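Local atomic coordinates of UPF0255 protein frsA (Vibrio vulnificus, PDB entry 4I4C), a protein that belongs to the FrsA-like family of the alpha/beta-hydrolase clan and probably acts as a carboxylesterase, hydrolysing esters to an alcohol and a carboxylate. Residues I389-T393 against I394-Y398; L404-K407 against W408-E412. All blocks are in the same frame, centred on the assembly; numbering follows the deposited sequence.

Both contacts involve the last helix of the chain, 394-413, which follows the edge strand 385-389 of the mixed sheet in this alpha/beta-hydrolase fold. Contact 1 is the turn from strand into helix and the cap on the helix's N-terminus; contact 2 lies further along the same helix, near its C-terminal end, and the two centres are 19 Å apart. They still meet through one apolar pair, Ile389 CD1 packing 3.9 Å from Leu404 CD1. The bound pentaethylene-glycol ether is tied to the first of them: Tyr398, which closes 394-398, lines its pocket together with Trp59, Gln56, Leu402 and others.

Contact 1: residues I389-T393 against I394-Y398; sequences ISSKT and ITQGY
Thr393 sits at the N-cap of helix 394-413, and its OG1 takes the N-H of Gln396 at 3.0 Å. The hydroxyl lies between the backbone N and the carbonyl carbon (chi1 71°), which turns it back over the first turn of the helix. Gln396 in turn reaches past the cap to the residue before it: its extended side chain runs at about a right angle to that of Thr393 and brings OE1 to the N-H of Lys392, 2.9 Å away, with the donor 24° from the amide's carbonyl plane. On the way, OE1 passes 3.2 Å from Ser391 CB. The close-packed side is where Ser391 and Gly397 face each other. Ser391 OG donates to Thr393 O, which also accepts the N-H of Gly397 at 3.3 Å, the two donors arriving from opposite faces of the carbonyl plane. OG is 3.4 Å from Gly397 CA, a close fit against a residue with no side chain. Buried Ile389 also packs on this glycine, its CG2 3.8 Å from Gly397 CA. The solvent side is looser, with Thr393 exposed and the Lys392 chain leading away from the helix. A separate flank faces helix 54-60 and strand 358-363: there Ile394 CG2 rests 3.7 Å above one face of the Tyr398 ring, toward its rim, and the ring also stacks with Trp59. One backbone N-H that the helix start leaves without a helical acceptor, that of Gln396, is thus met by the Thr393 hydroxyl, while the glutamine amide fastens the preceding loop to the same turn.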
loop_
_atom_site.group_PDB
_atom_site.type_symbol
_atom_site.label_atom_id
_atom_site.label_comp_id
_atom_site.label_asym_id
_atom_site.label_seq_id
_atom_site.Cartn_x
_atom_site.Cartn_y
_atom_site.Cartn_z
ATOM N N ILE A 389 6.684 17.556 -6.032
ATOM C CA ILE A 389 5.499 17.797 -6.831
ATOM C C ILE A 389 4.654 18.893 -6.198
ATOM O O ILE A 389 4.076 18.701 -5.133
ATOM C CB ILE A 389 4.647 16.535 -6.969
ATOM C CG1 ILE A 389 5.504 15.351 -7.415
ATOM C CG2 ILE A 389 3.514 16.784 -7.948
ATOM C CD1 ILE A 389 5.505 15.127 -8.901
ATOM N N SER A 390 4.602 20.042 -6.864
ATOM C CA SER A 390 3.748 21.144 -6.456
ATOM C C SER A 390 2.475 21.100 -7.272
ATOM O O SER A 390 2.517 20.878 -8.483
ATOM C CB SER A 390 4.448 22.488 -6.682
ATOM O OG SER A 390 5.369 22.770 -5.643
ATOM N N SER A 391 1.344 21.303 -6.607
ATOM C CA SER A 391 0.060 21.353 -7.293
ATOM C C SER A 391 -0.979 22.098 -6.456
ATOM O O SER A 391 -0.805 22.281 -5.252
ATOM C CB SER A 391 -0.449 19.941 -7.617
ATOM O OG SER A 391 -0.651 19.196 -6.433
ATOM N N LYS A 392 -2.057 22.525 -7.109
ATOM C CA LYS A 392 -3.174 23.171 -6.414
ATOM C C LYS A 392 -3.950 22.171 -5.580
ATOM O O LYS A 392 -4.316 22.458 -4.446
ATOM C CB LYS A 392 -4.120 23.861 -7.405
ATOM C CG LYS A 392 -3.607 25.202 -7.910
ATOM C CD LYS A 392 -4.473 25.739 -9.043
ATOM C CE LYS A 392 -3.855 26.961 -9.719
ATOM N NZ LYS A 392 -4.611 27.332 -10.950
ATOM N N THR A 393 -4.192 20.992 -6.148
ATOM C CA THR A 393 -4.918 19.934 -5.450
ATOM C C THR A 393 -4.045 18.705 -5.266
ATOM O O THR A 393 -3.054 18.525 -5.973
ATOM C CB THR A 393 -6.199 19.515 -6.207
ATOM O OG1 THR A 393 -5.855 18.808 -7.406
ATOM C CG2 THR A 393 -7.038 20.732 -6.571
ATOM N N ILE A 394 -4.424 17.841 -4.334
ATOM C CA ILE A 394 -3.682 16.607 -4.114
ATOM C C ILE A 394 -3.854 15.666 -5.307
ATOM O O ILE A 394 -2.895 15.011 -5.737
ATOM C CB ILE A 394 -4.073 15.894 -2.788
ATOM C CG1 ILE A 394 -3.556 16.664 -1.580
ATOM C CG2 ILE A 394 -3.531 14.494 -2.758
ATOM C CD1 ILE A 394 -4.387 17.905 -1.228
ATOM N N THR A 395 -5.064 15.625 -5.863
ATOM C CA THR A 395 -5.333 14.760 -7.014
ATOM C C THR A 395 -4.452 15.129 -8.195
ATOM O O THR A 395 -3.946 14.266 -8.925
ATOM C CB THR A 395 -6.789 14.869 -7.470
ATOM O OG1 THR A 395 -7.644 14.546 -6.375
ATOM C CG2 THR A 395 -7.047 13.922 -8.628
ATOM N N GLN A 396 -4.277 16.422 -8.400
ATOM C CA GLN A 396 -3.413 16.872 -9.479
ATOM C C GLN A 396 -1.963 16.419 -9.249
ATOM O O GLN A 396 -1.270 16.012 -10.191
ATOM C CB GLN A 396 -3.504 18.385 -9.627
ATOM C CG GLN A 396 -2.517 18.953 -10.601
ATOM C CD GLN A 396 -2.503 20.459 -10.562
ATOM O OE1 GLN A 396 -2.733 21.069 -9.515
ATOM N NE2 GLN A 396 -2.247 21.071 -11.702
ATOM N N GLY A 397 -1.528 16.481 -7.993
ATOM C CA GLY A 397 -0.222 15.981 -7.594
ATOM C C GLY A 397 -0.076 14.498 -7.859
ATOM O O GLY A 397 0.921 14.056 -8.425
ATOM N N TYR A 398 -1.080 13.717 -7.469
ATOM C CA TYR A 398 -1.055 12.285 -7.760
ATOM C C TYR A 398 -0.964 12.045 -9.261
ATOM O O TYR A 398 -0.142 11.247 -9.733
ATOM C CB TYR A 398 -2.310 11.579 -7.217
ATOM C CG TYR A 398 -2.364 11.361 -5.711
ATOM C CD1 TYR A 398 -1.212 11.405 -4.929
ATOM C CD2 TYR A 398 -3.580 11.088 -5.076
ATOM C CE1 TYR A 398 -1.270 11.199 -3.548
ATOM C CE2 TYR A 398 -3.650 10.883 -3.697
ATOM C CZ TYR A 398 -2.491 10.935 -2.942
ATOM O OH TYR A 398 -2.553 10.735 -1.581
#

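Contact 2: residues L404-K407 against W408-E412; sequences LAIK and WLEDE
Lys407 and Asp411, one turn apart on helix 394-413, form a salt bridge, NZ to OD1 at 3.3 Å, though the hydrogen bond within it is weak. The lysine reaches it by bending at both chi2 (-55°) and chi3 (-59°), which curls the chain along the helix surface and also lays CD 3.5 Å from Glu410 OE1. NZ itself stays 4.2 Å from that oxygen, so Glu410 adds a nearby opposite charge but no second bridge. The backbone supplies regular i to i+4 hydrogen bonds, among them Glu410 N to Ile406 O at 2.7 Å and Asp411 N to Lys407 O at 2.8 Å. Apolar contacts lie on other flanks. Ile406 CD1 meets Leu409 CD1 at 4.2 Å, and Ile406 also touches His216 and Leu217 of helix 210-217. Trp408, its CG swung anti to the backbone N (chi1 -167°), carries its ring away from the preceding turn and onto Val293 and Leu359 of the sheet, where NE1 hydrogen-bonds to Pro357 O. The helix is therefore amphipathic here: apolar side chains and one indole N-H fasten it to the fold, while on the outer side Lys407 is shared between a weakly bonded Asp411 and a more distant Glu410, and probably neutralises these acids only in part.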
loop_
_atom_site.group_PDB
_atom_site.type_symbol
_atom_site.label_atom_id
_atom_site.label_comp_id
_atom_site.label_asym_id
_atom_site.label_seq_id
_atom_site.Cartn_x
_atom_site.Cartn_y
_atom_site.Cartn_z
ATOM N N LEU A 404 4.544 11.286 -14.858
ATOM C CA LEU A 404 6.010 11.276 -14.856
ATOM C C LEU A 404 6.573 9.862 -14.723
ATOM O O LEU A 404 7.637 9.534 -15.275
ATOM C CB LEU A 404 6.519 12.123 -13.690
ATOM C CG LEU A 404 6.362 13.633 -13.865
ATOM C CD1 LEU A 404 6.622 14.338 -12.556
ATOM C CD2 LEU A 404 7.320 14.139 -14.929
ATOM N N ALA A 405 5.847 9.042 -13.966
ATOM C CA ALA A 405 6.207 7.652 -13.731
ATOM C C ALA A 405 6.139 6.846 -15.012
ATOM O O ALA A 405 7.065 6.109 -15.346
ATOM C CB ALA A 405 5.270 7.042 -12.701
ATOM N N ILE A 406 5.021 6.964 -15.717
ATOM C CA ILE A 406 4.815 6.176 -16.921
ATOM C C ILE A 406 5.788 6.624 -18.030
ATOM O O ILE A 406 6.284 5.798 -18.808
ATOM C CB ILE A 406 3.320 6.176 -17.357
ATOM C CG1 ILE A 406 2.623 4.898 -16.873
ATOM C CG2 ILE A 406 3.181 6.256 -18.859
ATOM C CD1 ILE A 406 2.935 4.503 -15.444
ATOM N N LYS A 407 6.080 7.921 -18.081
ATOM C CA LYS A 407 7.068 8.437 -19.040
ATOM C C LYS A 407 8.459 7.862 -18.785
ATOM O O LYS A 407 9.186 7.509 -19.724
ATOM C CB LYS A 407 7.125 9.972 -19.030
ATOM C CG LYS A 407 6.161 10.622 -20.010
ATOM C CD LYS A 407 6.376 10.108 -21.437
ATOM C CE LYS A 407 7.799 10.374 -21.931
ATOM N NZ LYS A 407 7.958 10.110 -23.391
ATOM N N TRP A 408 8.812 7.774 -17.509
ATOM C CA TRP A 408 10.084 7.204 -17.090
ATOM C C TRP A 408 10.154 5.751 -17.538
ATOM O O TRP A 408 11.165 5.306 -18.082
ATOM C CB TRP A 408 10.203 7.303 -15.571
ATOM C CG TRP A 408 11.569 7.037 -15.003
ATOM C CD1 TRP A 408 12.039 5.852 -14.502
ATOM C CD2 TRP A 408 12.631 7.987 -14.844
ATOM N NE1 TRP A 408 13.328 6.007 -14.047
ATOM C CE2 TRP A 408 13.713 7.307 -14.242
ATOM C CE3 TRP A 408 12.771 9.345 -15.150
ATOM C CZ2 TRP A 408 14.916 7.941 -13.940
ATOM C CZ3 TRP A 408 13.965 9.974 -14.849
ATOM C CH2 TRP A 408 15.021 9.273 -14.249
ATOM N N LEU A 409 9.065 5.017 -17.323
ATOM C CA LEU A 409 9.018 3.607 -17.693
ATOM C C LEU A 409 8.971 3.434 -19.201
ATOM O O LEU A 409 9.593 2.531 -19.749
ATOM C CB LEU A 409 7.834 2.919 -17.022
ATOM C CG LEU A 409 8.049 2.838 -15.513
ATOM C CD1 LEU A 409 6.725 2.775 -14.777
ATOM C CD2 LEU A 409 8.920 1.638 -15.165
ATOM N N GLU A 410 8.239 4.314 -19.865
ATOM C CA GLU A 410 8.218 4.362 -21.315
ATOM C C GLU A 410 9.637 4.540 -21.851
ATOM O O GLU A 410 10.059 3.811 -22.752
ATOM C CB GLU A 410 7.347 5.531 -21.761
ATOM C CG GLU A 410 6.999 5.567 -23.227
ATOM C CD GLU A 410 5.753 6.389 -23.479
ATOM O OE1 GLU A 410 5.239 6.997 -22.512
ATOM O OE2 GLU A 410 5.281 6.420 -24.635
ATOM N N ASP A 411 10.373 5.500 -21.288
ATOM C CA ASP A 411 11.726 5.806 -21.769
ATOM C C ASP A 411 12.753 4.713 -21.476
ATOM O O ASP A 411 13.619 4.437 -22.305
ATOM C CB ASP A 411 12.231 7.148 -21.218
ATOM C CG ASP A 411 11.374 8.333 -21.663
ATOM O OD1 ASP A 411 10.577 8.186 -22.618
ATOM O OD2 ASP A 411 11.499 9.417 -21.054
ATOM N N GLU A 412 12.658 4.089 -20.310
ATOM C CA GLU A 412 13.720 3.189 -19.877
ATOM C C GLU A 412 13.393 1.717 -20.097
ATOM O O GLU A 412 14.297 0.905 -20.294
ATOM C CB GLU A 412 14.104 3.459 -18.418
ATOM C CG GLU A 412 14.581 4.889 -18.151
ATOM C CD GLU A 412 15.929 5.197 -18.800
ATOM O OE1 GLU A 412 16.601 4.248 -19.240
ATOM O OE2 GLU A 412 16.314 6.381 -18.855
#